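Side-chain contacts in DUF2235 domain-containing protein (Pseudomonas aeruginosa, PDB 4O5P), which is a type VI secretion phospholipase effector that probably hydrolyses membrane lipids, with an alpha/beta-hydrolase-like catalytic domain: residues Ser179-Val184 with Glu196-Ala201; Leu334-Glu339 with Arg683-His688; Glu514-Arg519 with Asp545-Leu550. One frame throughout, in Å; residues are numbered along the deposited sequence.

Interaction 1: residues Ser179-Val184 with Glu196-Ala201; sequences STNWTV and EKKRRA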
loop_
_atom_site.group_PDB
_atom_site.type_symbol
_atom_site.label_atom_id
_atom_site.label_comp_id
_atom_site.label_asym_id
_atom_site.label_seq_id
_atom_site.Cartn_x
_atom_site.Cartn_y
_atom_site.Cartn_z
ATOM N N SER A 179 -8.810 -18.470 0.552
ATOM C CA SER A 179 -9.586 -17.252 0.880
ATOM C C SER A 179 -10.452 -17.425 2.123
ATOM O O SER A 179 -10.836 -18.547 2.484
ATOM C CB SER A 179 -10.492 -16.853 -0.296
ATOM O OG SER A 179 -11.202 -15.648 -0.038
ATOM N N THR A 180 -10.772 -16.309 2.776
ATOM C CA THR A 180 -11.702 -16.349 3.894
ATOM C C THR A 180 -13.132 -16.013 3.469
ATOM O O THR A 180 -14.040 -16.020 4.302
ATOM C CB THR A 180 -11.243 -15.464 5.068
ATOM O OG1 THR A 180 -10.781 -14.196 4.576
ATOM C CG2 THR A 180 -10.109 -16.140 5.795
ATOM N N ASN A 181 -13.327 -15.742 2.176
ATOM C CA ASN A 181 -14.665 -15.512 1.609
ATOM C C ASN A 181 -15.570 -14.538 2.364
ATOM O O ASN A 181 -16.742 -14.845 2.594
ATOM C CB ASN A 181 -15.423 -16.838 1.475
ATOM C CG ASN A 181 -14.633 -17.888 0.740
ATOM O OD1 ASN A 181 -14.405 -18.975 1.257
ATOM N ND2 ASN A 181 -14.211 -17.570 -0.475
ATOM N N TRP A 182 -15.052 -13.382 2.761
ATOM C CA TRP A 182 -15.864 -12.473 3.570
ATOM C C TRP A 182 -17.133 -12.034 2.844
ATOM O O TRP A 182 -17.077 -11.568 1.707
ATOM C CB TRP A 182 -15.066 -11.240 4.038
ATOM C CG TRP A 182 -15.936 -10.154 4.644
ATOM C CD1 TRP A 182 -16.183 -8.911 4.121
ATOM C CD2 TRP A 182 -16.681 -10.223 5.873
ATOM N NE1 TRP A 182 -17.027 -8.203 4.952
ATOM C CE2 TRP A 182 -17.351 -8.985 6.030
ATOM C CE3 TRP A 182 -16.847 -11.206 6.853
ATOM C CZ2 TRP A 182 -18.176 -8.709 7.128
ATOM C CZ3 TRP A 182 -17.670 -10.935 7.939
ATOM C CH2 TRP A 182 -18.323 -9.693 8.069
ATOM N N THR A 183 -18.274 -12.226 3.506
ATOM C CA THR A 183 -19.525 -11.589 3.102
ATOM C C THR A 183 -20.485 -11.367 4.277
ATOM O O THR A 183 -20.254 -11.839 5.399
ATOM C CB THR A 183 -20.268 -12.372 1.990
ATOM O OG1 THR A 183 -21.248 -11.514 1.390
ATOM C CG2 THR A 183 -20.959 -13.622 2.556
ATOM N N VAL A 184 -21.558 -10.628 4.001
ATOM C CA VAL A 184 -22.646 -10.454 4.948
ATOM C C VAL A 184 -23.917 -10.905 4.254
ATOM O O VAL A 184 -24.201 -10.459 3.143
ATOM C CB VAL A 184 -22.797 -8.987 5.364
ATOM C CG1 VAL A 184 -23.869 -8.847 6.433
ATOM C CG2 VAL A 184 -21.464 -8.443 5.866
ATOM N N GLU A 196 -5.787 -18.889 8.732
ATOM C CA GLU A 196 -4.645 -19.755 9.010
ATOM C C GLU A 196 -4.969 -21.200 8.620
ATOM O O GLU A 196 -4.236 -21.845 7.844
ATOM C CB GLU A 196 -4.263 -19.654 10.489
ATOM C CG GLU A 196 -2.880 -20.209 10.812
ATOM C CD GLU A 196 -2.483 -20.034 12.278
ATOM O OE1 GLU A 196 -3.261 -19.423 13.049
ATOM O OE2 GLU A 196 -1.389 -20.515 12.655
ATOM N N LYS A 197 -6.094 -21.693 9.127
ATOM C CA LYS A 197 -6.509 -23.064 8.847
ATOM C C LYS A 197 -6.664 -23.316 7.360
ATOM O O LYS A 197 -6.191 -24.338 6.844
ATOM C CB LYS A 197 -7.819 -23.392 9.564
ATOM C CG LYS A 197 -7.687 -23.540 11.064
ATOM C CD LYS A 197 -9.031 -23.913 11.692
ATOM C CE LYS A 197 -8.907 -24.107 13.212
ATOM N NZ LYS A 197 -8.033 -25.263 13.577
ATOM N N LYS A 198 -7.329 -22.389 6.672
ATOM C CA LYS A 198 -7.601 -22.555 5.246
ATOM C C LYS A 198 -6.327 -22.553 4.399
ATOM O O LYS A 198 -6.195 -23.353 3.470
ATOM C CB LYS A 198 -8.587 -21.495 4.752
ATOM C CG LYS A 198 -9.952 -21.618 5.413
ATOM C CD LYS A 198 -11.025 -20.933 4.595
ATOM C CE LYS A 198 -11.286 -21.653 3.292
ATOM N NZ LYS A 198 -12.309 -20.930 2.492
ATOM N N ARG A 199 -5.396 -21.658 4.724
ATOM C CA ARG A 199 -4.122 -21.571 4.012
ATOM C C ARG A 199 -3.287 -22.844 4.216
ATOM O O ARG A 199 -2.736 -23.421 3.249
ATOM C CB ARG A 199 -3.327 -20.347 4.494
ATOM C CG ARG A 199 -3.985 -19.016 4.170
ATOM C CD ARG A 199 -3.059 -17.847 4.453
ATOM N NE ARG A 199 -2.836 -17.596 5.880
ATOM C CZ ARG A 199 -3.635 -16.860 6.660
ATOM N NH1 ARG A 199 -4.742 -16.311 6.174
ATOM N NH2 ARG A 199 -3.332 -16.686 7.942
ATOM N N ARG A 200 -3.192 -23.288 5.469
ATOM C CA ARG A 200 -2.430 -24.517 5.748
ATOM C C ARG A 200 -3.032 -25.724 5.042
ATOM O O ARG A 200 -2.316 -26.466 4.361
ATOM C CB ARG A 200 -2.332 -24.806 7.243
ATOM C CG ARG A 200 -1.498 -26.048 7.537
ATOM C CD ARG A 200 -1.301 -26.266 9.017
ATOM N NE ARG A 200 -0.520 -25.200 9.643
ATOM C CZ ARG A 200 0.808 -25.096 9.567
ATOM N NH1 ARG A 200 1.519 -25.982 8.877
ATOM N NH2 ARG A 200 1.427 -24.098 10.176
ATOM N N ALA A 201 -4.348 -25.896 5.201
ATOM C CA ALA A 201 -5.076 -26.981 4.548
ATOM C C ALA A 201 -4.833 -26.979 3.048
ATOM O O ALA A 201 -4.459 -28.004 2.472
ATOM C CB ALA A 201 -6.579 -26.895 4.849
#

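Interaction 2: residues Leu334-Glu339 with Arg683-His688; sequences LVSCHE and RYRLVH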
loop_
_atom_site.group_PDB
_atom_site.type_symbol
_atom_site.label_atom_id
_atom_site.label_comp_id
_atom_site.label_asym_id
_atom_site.label_seq_id
_atom_site.Cartn_x
_atom_site.Cartn_y
_atom_site.Cartn_z
ATOM N N LEU A 334 11.075 2.638 3.883
ATOM C CA LEU A 334 11.222 4.019 3.493
ATOM C C LEU A 334 9.825 4.610 3.489
ATOM O O LEU A 334 8.937 4.070 2.821
ATOM C CB LEU A 334 11.824 4.071 2.085
ATOM C CG LEU A 334 13.138 3.304 1.917
ATOM C CD1 LEU A 334 13.712 3.517 0.539
ATOM C CD2 LEU A 334 14.165 3.691 3.009
ATOM N N VAL A 335 9.634 5.710 4.225
ATOM C CA VAL A 335 8.309 6.316 4.384
ATOM C C VAL A 335 8.238 7.772 3.908
ATOM O O VAL A 335 9.229 8.497 3.949
ATOM C CB VAL A 335 7.812 6.211 5.856
ATOM C CG1 VAL A 335 7.995 4.769 6.387
ATOM C CG2 VAL A 335 8.562 7.174 6.756
ATOM N N SER A 336 7.054 8.187 3.446
ATOM C CA SER A 336 6.794 9.562 2.998
ATOM C C SER A 336 6.526 10.490 4.184
ATOM O O SER A 336 5.734 10.149 5.061
ATOM C CB SER A 336 5.575 9.548 2.063
ATOM O OG SER A 336 4.969 10.828 1.941
ATOM N N CYS A 337 7.175 11.657 4.219
ATOM C CA CYS A 337 6.913 12.651 5.261
ATOM C C CYS A 337 5.737 13.576 4.945
ATOM O O CYS A 337 5.139 14.164 5.852
ATOM C CB CYS A 337 8.151 13.533 5.466
ATOM S SG CYS A 337 9.529 12.668 6.175
ATOM N N HIS A 338 5.429 13.727 3.662
ATOM C CA HIS A 338 4.484 14.758 3.212
ATOM C C HIS A 338 3.114 14.244 2.765
ATOM O O HIS A 338 2.229 15.051 2.458
ATOM C CB HIS A 338 5.133 15.626 2.131
ATOM C CG HIS A 338 6.417 16.242 2.581
ATOM N ND1 HIS A 338 7.619 16.005 1.953
ATOM C CD2 HIS A 338 6.698 17.016 3.654
ATOM C CE1 HIS A 338 8.583 16.631 2.608
ATOM N NE2 HIS A 338 8.050 17.249 3.647
ATOM N N GLU A 339 2.917 12.924 2.751
ATOM C CA GLU A 339 1.585 12.360 2.445
ATOM C C GLU A 339 0.598 12.713 3.572
ATOM O O GLU A 339 0.980 12.696 4.746
ATOM C CB GLU A 339 1.661 10.838 2.284
ATOM C CG GLU A 339 0.308 10.149 2.007
ATOM C CD GLU A 339 -0.409 10.672 0.766
ATOM O OE1 GLU A 339 0.217 10.757 -0.313
ATOM O OE2 GLU A 339 -1.619 10.999 0.857
ATOM N N ARG A 683 -4.584 18.514 8.436
ATOM C CA ARG A 683 -4.540 17.421 9.406
ATOM C C ARG A 683 -3.208 16.683 9.274
ATOM O O ARG A 683 -2.632 16.602 8.173
ATOM C CB ARG A 683 -5.659 16.422 9.142
ATOM C CG ARG A 683 -7.050 16.933 9.467
ATOM C CD ARG A 683 -8.117 15.949 8.996
ATOM N NE ARG A 683 -9.383 16.643 8.871
ATOM C CZ ARG A 683 -9.904 17.056 7.725
ATOM N NH1 ARG A 683 -9.293 16.797 6.575
ATOM N NH2 ARG A 683 -11.059 17.706 7.732
ATOM N N TYR A 684 -2.713 16.138 10.375
ATOM C CA TYR A 684 -1.546 15.275 10.264
ATOM C C TYR A 684 -1.983 13.931 9.716
ATOM O O TYR A 684 -3.138 13.510 9.905
ATOM C CB TYR A 684 -0.829 15.117 11.604
ATOM C CG TYR A 684 -0.226 16.409 12.094
ATOM C CD1 TYR A 684 0.731 17.083 11.353
ATOM C CD2 TYR A 684 -0.617 16.951 13.305
ATOM C CE1 TYR A 684 1.272 18.273 11.814
ATOM C CE2 TYR A 684 -0.097 18.115 13.755
ATOM C CZ TYR A 684 0.843 18.771 13.020
ATOM O OH TYR A 684 1.340 19.940 13.531
ATOM N N ARG A 685 -1.078 13.277 9.000
ATOM C CA ARG A 685 -1.364 11.970 8.427
ATOM C C ARG A 685 -1.558 10.974 9.565
ATOM O O ARG A 685 -0.872 11.057 10.591
ATOM C CB ARG A 685 -0.193 11.540 7.546
ATOM C CG ARG A 685 -0.326 10.159 6.927
ATOM C CD ARG A 685 0.946 9.777 6.175
ATOM N NE ARG A 685 0.692 8.645 5.294
ATOM C CZ ARG A 685 1.630 7.969 4.640
ATOM N NH1 ARG A 685 2.916 8.305 4.761
ATOM N NH2 ARG A 685 1.272 6.949 3.878
ATOM N N LEU A 686 -2.494 10.046 9.415
ATOM C CA LEU A 686 -2.659 9.028 10.454
ATOM C C LEU A 686 -1.553 7.994 10.309
ATOM O O LEU A 686 -1.246 7.561 9.187
ATOM C CB LEU A 686 -4.035 8.359 10.369
ATOM C CG LEU A 686 -4.248 7.077 11.191
ATOM C CD1 LEU A 686 -4.099 7.348 12.704
ATOM C CD2 LEU A 686 -5.626 6.531 10.887
ATOM N N VAL A 687 -0.952 7.613 11.444
ATOM C CA VAL A 687 0.125 6.631 11.468
ATOM C C VAL A 687 -0.168 5.580 12.528
ATOM O O VAL A 687 -0.480 5.916 13.676
ATOM C CB VAL A 687 1.499 7.276 11.793
ATOM C CG1 VAL A 687 2.615 6.215 11.721
ATOM C CG2 VAL A 687 1.806 8.399 10.846
ATOM N N HIS A 688 -0.098 4.315 12.134
ATOM C CA HIS A 688 -0.208 3.210 13.080
ATOM C C HIS A 688 1.169 2.684 13.446
ATOM O O HIS A 688 2.034 2.556 12.582
ATOM C CB HIS A 688 -1.022 2.059 12.477
ATOM C CG HIS A 688 -2.453 2.409 12.213
ATOM N ND1 HIS A 688 -2.861 3.070 11.075
ATOM C CD2 HIS A 688 -3.570 2.203 12.948
ATOM C CE1 HIS A 688 -4.168 3.254 11.119
ATOM N NE2 HIS A 688 -4.622 2.739 12.247
HETATM O O HOH W 1 3.989 10.380 6.852
#

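Interaction 3: residues Glu514-Arg519 with Asp545-Leu550; sequences EALHKR and DRNVAL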
loop_
_atom_site.group_PDB
_atom_site.type_symbol
_atom_site.label_atom_id
_atom_site.label_comp_id
_atom_site.label_asym_id
_atom_site.label_seq_id
_atom_site.Cartn_x
_atom_site.Cartn_y
_atom_site.Cartn_z
ATOM N N GLU A 514 -12.749 7.600 -22.138
ATOM C CA GLU A 514 -13.528 6.931 -21.092
ATOM C C GLU A 514 -14.555 5.915 -21.634
ATOM O O GLU A 514 -14.577 4.760 -21.195
ATOM C CB GLU A 514 -14.182 7.940 -20.147
ATOM C CG GLU A 514 -15.197 7.331 -19.179
ATOM C CD GLU A 514 -14.658 6.167 -18.353
ATOM O OE1 GLU A 514 -13.435 6.089 -18.102
ATOM O OE2 GLU A 514 -15.471 5.315 -17.941
ATOM N N ALA A 515 -15.381 6.323 -22.595
ATOM C CA ALA A 515 -16.405 5.411 -23.104
ATOM C C ALA A 515 -15.804 4.198 -23.839
ATOM O O ALA A 515 -16.320 3.061 -23.718
ATOM C CB ALA A 515 -17.414 6.162 -23.973
ATOM N N LEU A 516 -14.713 4.432 -24.576
ATOM C CA LEU A 516 -13.976 3.347 -25.236
ATOM C C LEU A 516 -13.419 2.357 -24.206
ATOM O O LEU A 516 -13.505 1.135 -24.381
ATOM C CB LEU A 516 -12.811 3.894 -26.071
ATOM C CG LEU A 516 -13.122 4.761 -27.288
ATOM C CD1 LEU A 516 -11.851 5.339 -27.908
ATOM C CD2 LEU A 516 -13.897 3.950 -28.306
ATOM N N HIS A 517 -12.833 2.905 -23.145
ATOM C CA HIS A 517 -12.284 2.111 -22.053
ATOM C C HIS A 517 -13.387 1.276 -21.430
ATOM O O HIS A 517 -13.222 0.079 -21.246
ATOM C CB HIS A 517 -11.651 3.030 -21.000
ATOM C CG HIS A 517 -10.844 2.311 -19.959
ATOM N ND1 HIS A 517 -11.377 1.909 -18.749
ATOM C CD2 HIS A 517 -9.539 1.944 -19.935
ATOM C CE1 HIS A 517 -10.439 1.311 -18.034
ATOM N NE2 HIS A 517 -9.312 1.323 -18.727
ATOM N N LYS A 518 -14.508 1.919 -21.120
ATOM C CA LYS A 518 -15.667 1.276 -20.502
ATOM C C LYS A 518 -16.074 0.041 -21.298
ATOM O O LYS A 518 -16.069 -1.094 -20.774
ATOM C CB LYS A 518 -16.828 2.275 -20.417
ATOM C CG LYS A 518 -17.940 1.909 -19.429
ATOM C CD LYS A 518 -19.031 2.999 -19.334
ATOM C CE LYS A 518 -18.579 4.237 -18.541
ATOM N NZ LYS A 518 -17.856 5.295 -19.330
ATOM N N ARG A 519 -16.384 0.259 -22.577
ATOM C CA ARG A 519 -16.763 -0.852 -23.456
ATOM C C ARG A 519 -15.693 -1.959 -23.511
ATOM O O ARG A 519 -16.001 -3.144 -23.310
ATOM C CB ARG A 519 -17.089 -0.339 -24.863
ATOM C CG ARG A 519 -17.457 -1.423 -25.850
ATOM C CD ARG A 519 -18.715 -2.183 -25.434
ATOM N NE ARG A 519 -18.861 -3.411 -26.213
ATOM C CZ ARG A 519 -19.937 -4.194 -26.222
ATOM N NH1 ARG A 519 -21.001 -3.891 -25.490
ATOM N NH2 ARG A 519 -19.948 -5.287 -26.980
ATOM N N ASP A 545 -17.462 4.606 -32.817
ATOM C CA ASP A 545 -16.693 5.112 -33.954
ATOM C C ASP A 545 -16.408 6.626 -33.914
ATOM O O ASP A 545 -15.325 7.068 -34.343
ATOM C CB ASP A 545 -17.364 4.707 -35.265
ATOM C CG ASP A 545 -17.550 3.205 -35.376
ATOM O OD1 ASP A 545 -16.628 2.460 -34.985
ATOM O OD2 ASP A 545 -18.624 2.774 -35.849
ATOM N N ARG A 546 -17.361 7.411 -33.402
ATOM C CA ARG A 546 -17.099 8.824 -33.086
ATOM C C ARG A 546 -15.871 8.925 -32.189
ATOM O O ARG A 546 -14.985 9.755 -32.405
ATOM C CB ARG A 546 -18.274 9.451 -32.327
ATOM C CG ARG A 546 -19.483 9.828 -33.171
ATOM C CD ARG A 546 -20.388 10.799 -32.417
ATOM N NE ARG A 546 -21.441 10.148 -31.633
ATOM C CZ ARG A 546 -22.572 9.656 -32.148
ATOM N NH1 ARG A 546 -22.800 9.696 -33.458
ATOM N NH2 ARG A 546 -23.477 9.101 -31.358
ATOM N N ASN A 547 -15.839 8.064 -31.174
ATOM C CA ASN A 547 -14.783 8.071 -30.162
ATOM C C ASN A 547 -13.432 7.643 -30.714
ATOM O O ASN A 547 -12.404 8.278 -30.447
ATOM C CB ASN A 547 -15.198 7.182 -28.983
ATOM C CG ASN A 547 -16.343 7.774 -28.198
ATOM O OD1 ASN A 547 -16.511 8.994 -28.167
ATOM N ND2 ASN A 547 -17.145 6.923 -27.570
ATOM N N VAL A 548 -13.446 6.565 -31.489
ATOM C CA VAL A 548 -12.259 6.074 -32.170
ATOM C C VAL A 548 -11.729 7.138 -33.120
ATOM O O VAL A 548 -10.536 7.187 -33.403
ATOM C CB VAL A 548 -12.565 4.768 -32.930
ATOM C CG1 VAL A 548 -11.363 4.295 -33.733
ATOM C CG2 VAL A 548 -12.998 3.697 -31.955
ATOM N N ALA A 549 -12.618 8.005 -33.598
ATOM C CA ALA A 549 -12.191 9.102 -34.455
ATOM C C ALA A 549 -11.603 10.252 -33.637
ATOM O O ALA A 549 -10.639 10.891 -34.061
ATOM C CB ALA A 549 -13.352 9.586 -35.329
ATOM N N LEU A 550 -12.183 10.508 -32.468
ATOM C CA LEU A 550 -11.711 11.571 -31.587
ATOM C C LEU A 550 -10.273 11.339 -31.093
ATOM O O LEU A 550 -9.582 12.280 -30.722
ATOM C CB LEU A 550 -12.688 11.796 -30.427
ATOM C CG LEU A 550 -14.045 12.386 -30.839
ATOM C CD1 LEU A 550 -15.123 12.173 -29.781
ATOM C CD2 LEU A 550 -13.914 13.870 -31.194
#

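Interaction 1: residues Ser179-Val184 with Glu196-Ala201
K198, on helix 195-219, meets the carbonyl of S179 in the loop 179-184 through one long side chain, and nearly all of the contact is its work. The CB bond leaves the helix in the direction of the loop, and CG continues it, but contact with the loop begins only at CD. There the chain kinks: the third torsion, 68°, turns CE back beside CB, while the next torsion is extended and carries the amine onward. The kink lets three successive atoms gather round one oxygen. CD and CE of K198 each lie 3.2 Å from S179 O, and NZ donates a hydrogen bond of 2.8 Å to the same S179 O. Seen from the acceptor, the bond runs not far from the line of the carbonyl, with a C=O...donor angle of 159°, and the amine stands 20° out of the carbonyl plane.

That carbonyl belongs to an ST turn, in which S179 OG accepts from the backbone N of N181 at 3.1 Å, in a nearly straight bond. The ST turn lies just after helix 168-178, and the carbonyl oxygen of its serine is offered to the lysine. The N181 side chain crosses K198 at about a right angle, close to the amine.

K198 NZ has a stronger partner in E193, with which it forms a salt bridge, so the amine joins a carboxylate just ahead of its own helix to a backbone carbonyl of the loop. One residue on, R199 turns to helix 238-254, where it meets W249 through a cation-pi contact and E252 through a salt bridge. On the loop, T180 OG1 is hydrogen-bonded to E143.

Interaction 2: residues Leu334-Glu339 with Arg683-His688
Beside a probable Ser-His-Asp catalytic site of the alpha/beta-hydrolase kind, R685 of the C-terminal region passes its side chain across E339 at a slant and points its guanidinium at S336, the last residue of strand 331-336. The arginine leaves its backbone with CG anti to N (chi1 177°) and runs extended to NE, which carries the guanidinium across the E339 methylenes to the S336 carbonyl. Its aliphatic part passes the backbone carbonyl of E339, with R685 CB 3.2 Å and R685 CD 3.3 Å from E339 O.

Farther out the glutamate's methylene groups cover one face of the guanidinium. E339 CG stands 3.5 Å above the plane, toward its rim, and is 3.6 Å from R685 NE. A chi2 of 57° bends the carboxylate away, leaving E339 OE2 5.5 Å from R685 NE. The planes of the two charged groups are turned 68° apart. E339 instead bonds to S662 through OE1 and to R341 through OE2.

The turn after the strand is an ST motif, in which S336 OG, whose principal partner is G377 O, accepts from the backbone N of E339 at 3.0 Å. Here the edge of the guanidinium faces the main chain. S336 O lies near its plane, 3.4 Å from R685 NH1, and a water also near that plane accepts from R685 NH1 at 3.1 Å. The link of this water to S336 O is modelled too short to be relied on.

The backbone of F344 is the principal polar partner of R685, whose NH2 also makes a salt bridge to D281, the candidate acid of the triad. D281 OD1 in turn accepts from the backbone N of S336.

Interaction 3: residues Glu514-Arg519 with Asp545-Leu550
L516 and N547 meet where two successive helices of the C-terminal region, 507-528 and 538-550, pack at a steep crossing. The axes of the two short segments approach to 9.6 Å with 123° between their directions, a crossing well short of antiparallel that confines the contact to a few residues. The two side chains run alongside each other, pointing opposite ways, with L516 CD2 at 3.5 Å and L516 CG at 3.6 Å from N547 CB. It is thus the aliphatic root of the asparagine, not its amide, that takes the leucine. The other branch, L516 CD1, lies over the backbone of the facing helix, 3.9 Å from N547 O.

Two neighbours widen this patch. V548 crosses the leucine at about a right angle and offers the methyl that lies beside its backbone N, placing V548 CG2 3.8 Å from L516 CD2. On the other helix A515 CB touches N547 ND2 at 3.7 Å, a van der Waals contact with the amide nitrogen.

Outward from this shell, W544 touches both L516 and R519, while A512 receives N547 and L550. Polar bonds accompany the packing: Q509 donates to the carbonyl oxygen of L550 at the end of helix 538-550, and R519 reaches P534 O in the connection between the helices. Along helix 507-528, one turn links E514 to K518 by a salt bridge in which K518 NZ meets E514 OE2 at 2.8 Å, from the anti side and 18° out of the carboxylate plane.

The three contacts show how chemistry follows place in a fold. Interaction 2 is buried, its centre about 13 Å from that of the chain, and joins the catalytic and C-terminal regions across a long separation in sequence; there an arginine has a glutamate's methylenes over one guanidinium face and a salt bridge to an aspartate. Interaction 1, at the surface, links neighbouring pieces of chain by a lysine amine on a backbone oxygen. Interaction 3, partly buried, its centre about 32 Å from that of the chain, is apolar packing between two successive helices, with charge kept to its flank. No two share an element, and none touch: their nearest atoms are about 18 to 24 Å apart.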